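Local coordinates for protein cyclodipeptide synthase, BtCDPS (PDB 6ZTU) that probably makes cyclic dipeptides by transferring and joining two aminoacyl groups, at residues L31-F36 / R91-F96; Q47-S52 / E98-K103; Q127-Y132 / E137-S142; L144-D149 / K175-E180. All blocks are in the same frame, centred on the assembly; numbering follows the deposited sequence. Where two conformers were deposited one is given.

Contact 1: residues L31-F36 / R91-F96; sequences LGISPF and RRHFRF. With 0RE ((2S)-hexane-1,2-diol), chain B.
A methyl group stands squarely over an imidazole: Ile33 CG2 lies 3.4 Å from the centroid of the His93 ring and only 9° off its normal, a CH-pi contact that takes up one face. The histidine makes no direct hydrogen bond to residues 31-36, and both of its nitrogens reach that backbone through water. One water joins His93 ND1, 2.8 Å from its oxygen, to Ile33 O, to which it donates; a second links His93 NE2 with Ser34 O. Both waters lie in the ring plane, so the bridges and the methyl fix the turn of the imidazole between them. This is a worked case of a flat polar group held by its edges while a face is given to packing. With CG anti to the carbonyl carbon (chi1 -74°), the ring extends from the helix across the loop, where its edge also meets Pro35 CA at 3.8 Å from CE1. A leucine in place of His93 would probably leave both waters without a ring nitrogen to bind and deprive the Ile33 methyl of its flat platform. On the far side of the segment the backbone faces the bound hexanediol: Gly32 CA is 4.0 Å from its C03, and a CB on Gly32 would run into that same carbon. Ile33 O comes within 3.6 Å of the ligand's terminal carbon, C08. A parallel strand giving way at its C-terminal end to a loop that lines a pocket is typical of Rossmann-like folds such as that of the cyclodipeptide synthases, members of the HUP clan.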
# COMPACT_ATOMS: atom_id res chain seq x y z
N LEU A 31 -0.04 7.36 -2.43
CA LEU A 31 0.20 6.46 -3.55
C LEU A 31 0.98 5.25 -3.04
O LEU A 31 2.11 5.39 -2.59
CB LEU A 31 0.98 7.18 -4.66
CG LEU A 31 0.21 8.29 -5.36
CD1 LEU A 31 1.17 9.12 -6.20
CD2 LEU A 31 -0.89 7.68 -6.24
N GLY A 32 0.35 4.08 -3.06
CA GLY A 32 1.03 2.88 -2.59
C GLY A 32 1.86 2.25 -3.69
O GLY A 32 1.33 1.90 -4.74
N ILE A 33 3.17 2.13 -3.47
CA ILE A 33 4.10 1.57 -4.46
C ILE A 33 4.55 0.22 -3.94
O ILE A 33 5.23 0.14 -2.91
CB ILE A 33 5.30 2.49 -4.71
CG1 ILE A 33 4.85 3.92 -5.00
CG2 ILE A 33 6.17 1.93 -5.84
CD1 ILE A 33 3.88 4.06 -6.16
N SER A 34 4.15 -0.84 -4.62
CA SER A 34 4.37 -2.20 -4.15
C SER A 34 5.75 -2.69 -4.60
O SER A 34 6.11 -2.52 -5.76
CB SER A 34 3.28 -3.13 -4.68
OG SER A 34 3.25 -4.33 -3.95
N PRO A 35 6.54 -3.30 -3.71
CA PRO A 35 7.87 -3.77 -4.09
C PRO A 35 7.82 -5.08 -4.86
O PRO A 35 6.96 -5.93 -4.64
CB PRO A 35 8.58 -3.95 -2.75
CG PRO A 35 7.47 -4.35 -1.82
CD PRO A 35 6.27 -3.53 -2.28
N PHE A 36 8.79 -5.24 -5.77
CA PHE A 36 8.94 -6.46 -6.57
C PHE A 36 7.69 -6.72 -7.40
O PHE A 36 7.22 -7.85 -7.54
CB PHE A 36 9.29 -7.66 -5.69
CG PHE A 36 10.28 -7.32 -4.62
CD1 PHE A 36 11.54 -6.84 -4.96
CD2 PHE A 36 9.97 -7.45 -3.28
CE1 PHE A 36 12.46 -6.50 -3.99
CE2 PHE A 36 10.89 -7.12 -2.30
CZ PHE A 36 12.13 -6.65 -2.66
N ARG A 91 15.34 2.14 -3.22
CA ARG A 91 16.07 3.27 -3.79
C ARG A 91 15.58 3.58 -5.20
O ARG A 91 15.48 4.75 -5.59
CB ARG A 91 17.57 2.99 -3.78
CG ARG A 91 18.18 2.99 -2.39
CD ARG A 91 19.69 2.76 -2.45
NE ARG A 91 20.37 3.89 -3.07
CZ ARG A 91 20.74 4.99 -2.42
NH1 ARG A 91 20.50 5.11 -1.12
NH2 ARG A 91 21.35 5.98 -3.06
N ARG A 92 15.25 2.54 -5.98
CA ARG A 92 14.69 2.75 -7.31
C ARG A 92 13.34 3.48 -7.22
O ARG A 92 13.10 4.45 -7.93
CB ARG A 92 14.53 1.42 -8.04
CG ARG A 92 14.06 1.55 -9.48
CD ARG A 92 13.94 0.20 -10.20
NE ARG A 92 12.94 -0.68 -9.60
CZ ARG A 92 11.65 -0.73 -9.96
NH1 ARG A 92 11.18 0.04 -10.93
NH2 ARG A 92 10.83 -1.57 -9.33
N HIS A 93 12.46 3.01 -6.33
CA HIS A 93 11.16 3.66 -6.18
C HIS A 93 11.32 5.11 -5.74
O HIS A 93 10.62 6.00 -6.23
CB HIS A 93 10.30 2.89 -5.17
CG HIS A 93 9.75 1.60 -5.70
ND1 HIS A 93 9.21 0.64 -4.88
CD2 HIS A 93 9.67 1.11 -6.96
CE1 HIS A 93 8.81 -0.39 -5.61
NE2 HIS A 93 9.09 -0.13 -6.88
N PHE A 94 12.23 5.36 -4.80
CA PHE A 94 12.45 6.73 -4.33
C PHE A 94 12.94 7.62 -5.47
O PHE A 94 12.44 8.74 -5.65
CB PHE A 94 13.43 6.74 -3.16
CG PHE A 94 13.52 8.08 -2.47
CD1 PHE A 94 14.29 9.10 -3.01
CD2 PHE A 94 12.84 8.31 -1.29
CE1 PHE A 94 14.37 10.34 -2.37
CE2 PHE A 94 12.92 9.54 -0.65
CZ PHE A 94 13.68 10.56 -1.19
N ARG A 95 13.92 7.15 -6.23
CA ARG A 95 14.47 7.95 -7.33
C ARG A 95 13.37 8.38 -8.30
O ARG A 95 13.20 9.57 -8.58
CB ARG A 95 15.55 7.17 -8.07
CG ARG A 95 16.18 7.94 -9.24
CD ARG A 95 17.12 7.06 -10.06
NE ARG A 95 17.66 5.96 -9.26
CZ ARG A 95 17.57 4.67 -9.60
NH1 ARG A 95 16.99 4.32 -10.74
NH2 ARG A 95 18.08 3.74 -8.79
N PHE A 96 12.61 7.41 -8.81
CA PHE A 96 11.57 7.73 -9.80
C PHE A 96 10.49 8.61 -9.19
O PHE A 96 9.96 9.50 -9.86
CB PHE A 96 10.95 6.44 -10.35
CG PHE A 96 11.91 5.58 -11.12
CD1 PHE A 96 13.02 6.14 -11.75
CD2 PHE A 96 11.70 4.22 -11.23
CE1 PHE A 96 13.90 5.35 -12.46
CE2 PHE A 96 12.58 3.42 -11.95
CZ PHE A 96 13.68 3.99 -12.56
O01 0RE B . -0.11 -3.02 -0.72
C02 0RE B . -0.02 -2.28 -1.90
C03 0RE B . -0.05 -0.80 -1.54
O04 0RE B . -1.37 -0.40 -1.29
C05 0RE B . 0.82 -0.57 -0.32
C06 0RE B . 2.26 -0.98 -0.62
C07 0RE B . 3.07 -0.88 0.67
C08 0RE B . 4.06 0.26 0.47
O HOH W 1 8.02 0.08 -2.36
O HOH W 2 7.82 -2.63 -7.88

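Contact 2: residues Q47-S52 / E98-K103; sequences QLIDWS and EEALRK
Lys103 and Asp50 form the salt bridge between these helices, NZ donating to the syn lone pair of OD2 over 3.0 Å. The two side chains meet at about a right angle. The lysine runs straight from the backbone, with CG anti to N, and bends late (chi3 75°) to bring its ammonium to the carboxylate. Neither charge depends on the other alone: Asp50 OD1 takes a hydrogen bond from Asn104 ND2, and Lys103 NZ also binds His46 ND1. Within helix 98-103, Arg102 grips Glu98 side-on, its NE 2.8 Å from OE2 and its NH2 2.9 Å from OE1. Both bonds are nearly straight, the first at 177°, and both acceptors lie in the guanidinium plane, which ties one helical turn to the next on the outer flank. On the other helix, Ser52 OG and Ser52 N reach Leu48 O from opposite faces of its plane. Inward of the salt bridge the contact becomes apolar, the familiar pattern of a helix pair with charge at the margin and aliphatic groups beneath. Ile49 sets CB, CG2 and CD1 around the methyl of Ala100, the closest approach being 3.7 Å from CG2 to CB. The same CG2 touches Leu101 CD2, also at 3.7 Å. A residue as small as alanine is consistent with the 9.0 Å separation of the axes, which cross at only -25° and run nearly parallel. Below, Ile49 and Ser52 rest on Leu31 of strand 28-32, while Leu48 and Trp51 pack on Leu228 of strand 223-229; helix 42-55 thus packs on the sheet and has helix 79-103 at its flank.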
# COMPACT_ATOMS: atom_id res chain seq x y z
N GLN A 47 3.27 8.51 -14.18
CA GLN A 47 1.86 8.69 -14.47
C GLN A 47 1.06 8.88 -13.18
O GLN A 47 0.20 9.76 -13.10
CB GLN A 47 1.33 7.50 -15.26
CG GLN A 47 1.81 7.44 -16.69
CD GLN A 47 0.93 6.53 -17.52
OE1 GLN A 47 0.66 5.40 -17.13
NE2 GLN A 47 0.47 7.02 -18.66
N LEU A 48 1.34 8.05 -12.17
CA LEU A 48 0.63 8.17 -10.89
C LEU A 48 0.80 9.56 -10.30
O LEU A 48 -0.17 10.19 -9.86
CB LEU A 48 1.13 7.13 -9.90
CG LEU A 48 0.83 5.65 -10.14
CD1 LEU A 48 1.57 4.83 -9.09
CD2 LEU A 48 -0.67 5.40 -10.06
N ILE A 49 2.03 10.06 -10.30
CA ILE A 49 2.34 11.32 -9.64
C ILE A 49 1.88 12.50 -10.49
O ILE A 49 1.37 13.49 -9.96
CB ILE A 49 3.84 11.37 -9.31
CG1 ILE A 49 4.16 10.37 -8.19
CG2 ILE A 49 4.25 12.77 -8.88
CD1 ILE A 49 5.63 10.09 -8.01
N ASP A 50 2.02 12.41 -11.81
CA ASP A 50 1.51 13.47 -12.68
C ASP A 50 0.00 13.64 -12.51
O ASP A 50 -0.49 14.76 -12.33
CB ASP A 50 1.83 13.17 -14.14
CG ASP A 50 3.31 13.29 -14.45
OD1 ASP A 50 4.02 13.95 -13.67
OD2 ASP A 50 3.75 12.72 -15.47
N TRP A 51 -0.75 12.54 -12.57
CA TRP A 51 -2.19 12.60 -12.36
C TRP A 51 -2.52 13.09 -10.96
O TRP A 51 -3.42 13.92 -10.78
CB TRP A 51 -2.80 11.21 -12.61
CG TRP A 51 -4.28 11.12 -12.32
CD1 TRP A 51 -5.31 11.48 -13.14
CD2 TRP A 51 -4.88 10.61 -11.12
NE1 TRP A 51 -6.51 11.24 -12.53
CE2 TRP A 51 -6.28 10.70 -11.29
CE3 TRP A 51 -4.37 10.07 -9.93
CZ2 TRP A 51 -7.18 10.28 -10.30
CZ3 TRP A 51 -5.26 9.66 -8.95
CH2 TRP A 51 -6.65 9.77 -9.14
N SER A 52 -1.81 12.59 -9.94
CA SER A 52 -2.11 13.00 -8.57
C SER A 52 -1.85 14.49 -8.39
O SER A 52 -2.62 15.18 -7.71
CB SER A 52 -1.26 12.21 -7.58
OG SER A 52 -1.69 10.87 -7.52
N GLU A 98 10.87 10.75 -6.64
CA GLU A 98 11.43 12.09 -6.45
C GLU A 98 11.45 12.86 -7.76
O GLU A 98 11.06 14.04 -7.79
CB GLU A 98 12.83 11.97 -5.85
CG GLU A 98 13.42 13.29 -5.38
CD GLU A 98 14.16 14.01 -6.49
OE1 GLU A 98 14.62 13.34 -7.44
OE2 GLU A 98 14.28 15.26 -6.40
N GLU A 99 11.88 12.22 -8.85
CA GLU A 99 11.87 12.84 -10.18
C GLU A 99 10.52 13.46 -10.49
O GLU A 99 10.42 14.65 -10.82
CB GLU A 99 12.18 11.80 -11.26
CG GLU A 99 13.61 11.37 -11.39
CD GLU A 99 13.76 10.28 -12.42
OE1 GLU A 99 12.74 9.95 -13.09
OE2 GLU A 99 14.88 9.74 -12.56
N ALA A 100 9.45 12.66 -10.41
CA ALA A 100 8.14 13.11 -10.85
C ALA A 100 7.57 14.17 -9.92
O ALA A 100 6.92 15.12 -10.36
CB ALA A 100 7.20 11.91 -10.96
N LEU A 101 7.80 14.02 -8.61
CA LEU A 101 7.36 15.05 -7.69
C LEU A 101 8.06 16.37 -7.99
O LEU A 101 7.41 17.42 -8.11
CB LEU A 101 7.62 14.61 -6.25
CG LEU A 101 6.65 13.52 -5.76
CD1 LEU A 101 7.17 12.89 -4.47
CD2 LEU A 101 5.24 14.08 -5.57
N ARG A 102 9.38 16.32 -8.15
CA ARG A 102 10.14 17.53 -8.47
C ARG A 102 9.66 18.14 -9.78
O ARG A 102 9.47 19.36 -9.88
CB ARG A 102 11.63 17.22 -8.52
CG ARG A 102 12.49 18.38 -8.97
CD ARG A 102 13.95 18.18 -8.58
NE ARG A 102 14.37 16.79 -8.69
CZ ARG A 102 14.76 16.21 -9.83
NH1 ARG A 102 14.78 16.90 -10.96
NH2 ARG A 102 15.13 14.93 -9.83
N LYS A 103 9.44 17.31 -10.80
CA LYS A 103 8.92 17.78 -12.08
C LYS A 103 7.63 18.57 -11.91
O LYS A 103 7.39 19.54 -12.63
CB LYS A 103 8.71 16.59 -13.02
CG LYS A 103 8.18 16.94 -14.39
CD LYS A 103 7.98 15.68 -15.22
CE LYS A 103 6.74 14.91 -14.78
NZ LYS A 103 6.60 13.60 -15.48

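Contact 3: residues Q127-Y132 / E137-S142; sequences QNVIYY and EKFRKS
Phe139 drives its ring toward helix 127-132 with one ortho-meta side leading, so that CD2 and CE2 do the touching. CD2 packs 3.7 Å from Tyr132 CB, and CE2 comes 3.6 Å from Val129 O, which lies at the ring edge, near its plane. The ring reaches that place because CG is anti to the backbone N (chi1 -175°), which carries the phenyl toward the other helix. Val129 crosses it at about a right angle and offers CG1 at 4.2 Å from CE2, a looser touch. Tyr132 contributes its CB and carbonyl carbon, while its phenol swings away with CG anti to the carbonyl carbon. That ring instead takes the side of its neighbour in sequence, Tyr131, whose CD2 stands 3.7 Å above its centre. The example illustrates how one aromatic side chain can fill the corner between two successive helices. No hydrogen bond joins residues 127-132 to 137-142, though Arg140 NH1 binds Phe133 O in the turn. Replacing Phe139 by alanine would probably open a gap beside Tyr132 CB and deprive Phe215, which meets this ring edge-to-face, of its aromatic partner. The helix axes stand 108° apart and approach to 9.6 Å. Beyond them, Val129 packs on Leu178, Leu181 and Leu185 of helix 167-191, Ile217 touches both Tyr132 and Phe139, and Ser142 rests on Leu206 of helix 205-211.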
# COMPACT_ATOMS: atom_id res chain seq x y z
N GLN A 127 -0.96 -2.05 16.84
CA GLN A 127 -1.29 -2.90 17.98
C GLN A 127 -2.69 -3.49 17.84
O GLN A 127 -2.92 -4.65 18.20
CB GLN A 127 -1.20 -2.12 19.29
CG GLN A 127 0.21 -1.65 19.68
CD GLN A 127 0.15 -0.49 20.69
OE1 GLN A 127 -0.78 -0.41 21.49
NE2 GLN A 127 1.14 0.40 20.63
N ASN A 128 -3.65 -2.69 17.37
CA ASN A 128 -5.00 -3.22 17.13
C ASN A 128 -4.98 -4.31 16.07
O ASN A 128 -5.64 -5.35 16.22
CB ASN A 128 -5.95 -2.11 16.67
CG ASN A 128 -6.36 -1.19 17.78
OD1 ASN A 128 -6.42 -1.58 18.94
ND2 ASN A 128 -6.65 0.06 17.44
N VAL A 129 -4.25 -4.09 14.98
CA VAL A 129 -4.16 -5.09 13.92
C VAL A 129 -3.56 -6.38 14.45
O VAL A 129 -4.06 -7.48 14.15
CB VAL A 129 -3.33 -4.51 12.75
CG1 VAL A 129 -3.00 -5.59 11.75
CG2 VAL A 129 -4.10 -3.39 12.05
N ILE A 130 -2.50 -6.29 15.25
CA ILE A 130 -1.87 -7.50 15.77
C ILE A 130 -2.79 -8.20 16.76
O ILE A 130 -2.86 -9.43 16.81
CB ILE A 130 -0.52 -7.14 16.40
CG1 ILE A 130 0.49 -6.81 15.31
CG2 ILE A 130 -0.03 -8.27 17.31
CD1 ILE A 130 1.72 -6.12 15.85
N TYR A 131 -3.50 -7.42 17.58
CA TYR A 131 -4.42 -8.00 18.55
C TYR A 131 -5.51 -8.81 17.86
O TYR A 131 -5.77 -9.97 18.21
CB TYR A 131 -5.02 -6.90 19.41
CG TYR A 131 -6.05 -7.39 20.40
CD1 TYR A 131 -5.67 -7.83 21.66
CD2 TYR A 131 -7.39 -7.45 20.06
CE1 TYR A 131 -6.60 -8.29 22.57
CE2 TYR A 131 -8.34 -7.92 20.96
CZ TYR A 131 -7.93 -8.34 22.21
OH TYR A 131 -8.86 -8.80 23.12
N TYR A 132 -6.15 -8.23 16.85
CA TYR A 132 -7.22 -8.97 16.19
C TYR A 132 -6.68 -10.07 15.28
O TYR A 132 -7.38 -11.07 15.06
CB TYR A 132 -8.14 -7.99 15.44
CG TYR A 132 -9.01 -7.26 16.44
CD1 TYR A 132 -10.05 -7.92 17.09
CD2 TYR A 132 -8.76 -5.94 16.80
CE1 TYR A 132 -10.83 -7.29 18.04
CE2 TYR A 132 -9.54 -5.30 17.76
CZ TYR A 132 -10.57 -5.98 18.37
OH TYR A 132 -11.36 -5.37 19.32
N GLU A 137 -10.17 -15.15 14.54
CA GLU A 137 -9.80 -16.07 13.46
C GLU A 137 -10.26 -15.57 12.10
O GLU A 137 -9.61 -15.84 11.09
CB GLU A 137 -10.40 -17.46 13.73
CG GLU A 137 -9.97 -18.52 12.69
CD GLU A 137 -10.82 -18.49 11.44
OE1 GLU A 137 -11.96 -17.96 11.51
OE2 GLU A 137 -10.35 -18.96 10.38
N LYS A 138 -11.40 -14.87 12.05
CA LYS A 138 -11.90 -14.35 10.78
C LYS A 138 -10.98 -13.27 10.23
O LYS A 138 -10.66 -13.26 9.04
CB LYS A 138 -13.32 -13.80 10.98
CG LYS A 138 -14.01 -13.30 9.72
CD LYS A 138 -15.33 -12.64 10.13
CE LYS A 138 -15.97 -11.89 8.98
NZ LYS A 138 -16.59 -12.81 7.98
N PHE A 139 -10.53 -12.37 11.09
CA PHE A 139 -9.58 -11.34 10.66
C PHE A 139 -8.23 -11.96 10.30
O PHE A 139 -7.62 -11.59 9.28
CB PHE A 139 -9.43 -10.30 11.77
CG PHE A 139 -8.57 -9.14 11.38
CD1 PHE A 139 -9.02 -8.20 10.45
CD2 PHE A 139 -7.32 -8.97 11.96
CE1 PHE A 139 -8.23 -7.12 10.11
CE2 PHE A 139 -6.52 -7.87 11.61
CZ PHE A 139 -6.98 -6.96 10.69
N ARG A 140 -7.77 -12.90 11.12
CA ARG A 140 -6.53 -13.62 10.83
C ARG A 140 -6.60 -14.26 9.45
O ARG A 140 -5.65 -14.16 8.66
CB ARG A 140 -6.30 -14.66 11.93
CG ARG A 140 -4.95 -15.39 11.95
CD ARG A 140 -5.00 -16.40 13.09
NE ARG A 140 -3.79 -17.19 13.27
CZ ARG A 140 -2.78 -16.84 14.07
NH1 ARG A 140 -2.82 -15.69 14.73
NH2 ARG A 140 -1.73 -17.63 14.19
N LYS A 141 -7.71 -14.92 9.13
CA LYS A 141 -7.86 -15.57 7.84
C LYS A 141 -7.74 -14.56 6.70
O LYS A 141 -7.08 -14.84 5.69
CB LYS A 141 -9.21 -16.30 7.79
CG LYS A 141 -9.45 -17.16 6.58
CD LYS A 141 -10.77 -17.95 6.74
CE LYS A 141 -11.07 -18.82 5.51
NZ LYS A 141 -11.35 -18.03 4.29
N SER A 142 -8.36 -13.38 6.84
CA SER A 142 -8.27 -12.37 5.78
C SER A 142 -6.85 -11.83 5.64
O SER A 142 -6.39 -11.57 4.52
CB SER A 142 -9.22 -11.21 6.09
OG SER A 142 -10.53 -11.56 5.73

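Contact 4: residues L144-D149 / K175-E180; sequences LAMSHD and KYVLAE. With 0RE ((2S)-hexane-1,2-diol), chain B.
The Glu180 carboxylate is shared between Met146 and the bound hexanediol. Met146 CE comes to OE2 at 3.7 Å, and the ligand hydroxyl O01 donates to OE1 over 2.9 Å. The other flat group, the Tyr176 ring, meets ligand carbon C07 obliquely, its OH 3.5 Å away, and packs edge-to-face with Phe113. Glu180 sends CG between its backbone N and carbonyl carbon (chi1 66°) and then runs extended into the pocket. Met146 comes from the opposite direction and curls at its end (chi3 73°), bringing the methyl to the carboxylate. Behind this polar tip the helices mesh through Val177: its CG1 lies 3.8 Å from Met146 SD, while CG2 sits 3.7 Å from Ser147 N. Ser147 turns its hydroxyl to Leu170 O. The axes pass 9.0 Å apart at 113°, a steep crossing in which one valine fits between two neighbouring residues. The result exemplifies a pocket wall made by one helix and backed by another, and the pocket holding the diol is probably where this synthase receives its aminoacyl substrates.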
# COMPACT_ATOMS: atom_id res chain seq x y z
N LEU A 144 -4.07 -13.48 6.34
CA LEU A 144 -3.30 -14.53 5.69
C LEU A 144 -3.62 -14.62 4.20
O LEU A 144 -2.75 -14.99 3.40
CB LEU A 144 -3.55 -15.87 6.39
CG LEU A 144 -2.98 -15.93 7.81
CD1 LEU A 144 -3.47 -17.13 8.61
CD2 LEU A 144 -1.45 -15.88 7.79
N ALA A 145 -4.86 -14.31 3.81
CA ALA A 145 -5.18 -14.26 2.39
C ALA A 145 -4.45 -13.12 1.70
O ALA A 145 -4.01 -13.27 0.55
CB ALA A 145 -6.69 -14.12 2.20
N MET A 146 -4.33 -11.96 2.35
CA MET A 146 -3.51 -10.89 1.79
C MET A 146 -2.07 -11.36 1.64
O MET A 146 -1.38 -11.01 0.67
CB MET A 146 -3.56 -9.64 2.67
CG MET A 146 -4.78 -8.80 2.47
SD MET A 146 -4.62 -7.21 3.34
CE MET A 146 -3.44 -6.37 2.30
N SER A 147 -1.59 -12.13 2.62
CA SER A 147 -0.24 -12.68 2.55
C SER A 147 -0.10 -13.63 1.37
O SER A 147 0.88 -13.58 0.62
CB SER A 147 0.08 -13.40 3.87
OG SER A 147 1.38 -13.96 3.83
N HIS A 148 -1.09 -14.51 1.20
CA HIS A 148 -1.08 -15.43 0.07
C HIS A 148 -1.05 -14.67 -1.25
O HIS A 148 -0.30 -15.03 -2.16
CB HIS A 148 -2.31 -16.34 0.15
CG HIS A 148 -2.24 -17.52 -0.76
ND1 HIS A 148 -2.46 -17.43 -2.12
CD2 HIS A 148 -1.97 -18.83 -0.51
CE1 HIS A 148 -2.32 -18.63 -2.66
NE2 HIS A 148 -2.03 -19.49 -1.71
N ASP A 149 -1.86 -13.62 -1.37
CA ASP A 149 -1.86 -12.80 -2.58
C ASP A 149 -0.48 -12.22 -2.85
O ASP A 149 0.01 -12.23 -3.99
CB ASP A 149 -2.86 -11.64 -2.45
CG ASP A 149 -4.30 -12.09 -2.46
OD1 ASP A 149 -4.59 -13.27 -2.76
OD2 ASP A 149 -5.15 -11.23 -2.14
N LYS A 175 3.80 -10.71 8.19
CA LYS A 175 4.39 -9.59 8.92
C LYS A 175 4.42 -8.34 8.05
O LYS A 175 4.27 -7.22 8.57
CB LYS A 175 5.79 -9.97 9.41
CG LYS A 175 5.73 -11.01 10.52
CD LYS A 175 7.11 -11.57 10.83
CE LYS A 175 6.98 -12.70 11.84
NZ LYS A 175 6.17 -12.25 13.01
N TYR A 176 4.62 -8.50 6.75
CA TYR A 176 4.52 -7.39 5.80
C TYR A 176 3.11 -6.81 5.79
O TYR A 176 2.92 -5.59 5.85
CB TYR A 176 4.92 -7.89 4.41
CG TYR A 176 4.80 -6.87 3.31
CD1 TYR A 176 5.85 -6.03 2.99
CD2 TYR A 176 3.63 -6.77 2.56
CE1 TYR A 176 5.74 -5.10 1.98
CE2 TYR A 176 3.52 -5.85 1.56
CZ TYR A 176 4.57 -5.01 1.27
OH TYR A 176 4.45 -4.09 0.26
N VAL A 177 2.11 -7.68 5.67
CA VAL A 177 0.71 -7.25 5.63
C VAL A 177 0.37 -6.45 6.89
O VAL A 177 -0.22 -5.36 6.82
CB VAL A 177 -0.21 -8.47 5.49
CG1 VAL A 177 -1.68 -8.07 5.64
CG2 VAL A 177 0.01 -9.14 4.14
N LEU A 178 0.73 -6.99 8.06
CA LEU A 178 0.35 -6.32 9.30
C LEU A 178 1.04 -4.97 9.43
O LEU A 178 0.44 -4.03 9.96
CB LEU A 178 0.66 -7.22 10.50
CG LEU A 178 -0.03 -8.59 10.46
CD1 LEU A 178 0.33 -9.44 11.68
CD2 LEU A 178 -1.55 -8.46 10.33
N ALA A 179 2.29 -4.85 8.96
CA ALA A 179 3.01 -3.59 9.05
C ALA A 179 2.47 -2.52 8.11
O ALA A 179 2.56 -1.33 8.42
CB ALA A 179 4.50 -3.82 8.76
N GLU A 180 1.93 -2.91 6.94
CA GLU A 180 1.39 -1.92 6.00
C GLU A 180 -0.05 -1.56 6.32
O GLU A 180 -0.51 -0.46 5.96
CB GLU A 180 1.47 -2.43 4.56
CG GLU A 180 0.58 -3.65 4.28
CD GLU A 180 0.50 -4.07 2.81
OE1 GLU A 180 0.93 -3.30 1.92
OE2 GLU A 180 0.02 -5.21 2.55
O01 0RE B . -0.11 -3.02 -0.72
C02 0RE B . -0.02 -2.28 -1.90
C03 0RE B . -0.05 -0.80 -1.54
O04 0RE B . -1.37 -0.40 -1.29
C05 0RE B . 0.82 -0.57 -0.32
C06 0RE B . 2.26 -0.98 -0.62
C07 0RE B . 3.07 -0.88 0.67
C08 0RE B . 4.06 0.26 0.47

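From the N terminus, strand 28-32 opens contact 1 and helix 42-55 opens contact 2 before either has closed. Helix 79-103 then closes both in turn, so the two cross along the chain, and they touch where Leu31 packs on Ile49 and Ser52. Together they tie the sheet and its covering helix to one long outer helix. Contact 3 follows in series as a short local turn between helices 120-135 and 137-157. Contact 4 begins farther along that second helix and closes a longer loop on helix 167-191, with Val129 against Leu178 joining the pair. Pro35 meets Tyr176 between contacts 1 and 4, which border the diol from different parts of the fold.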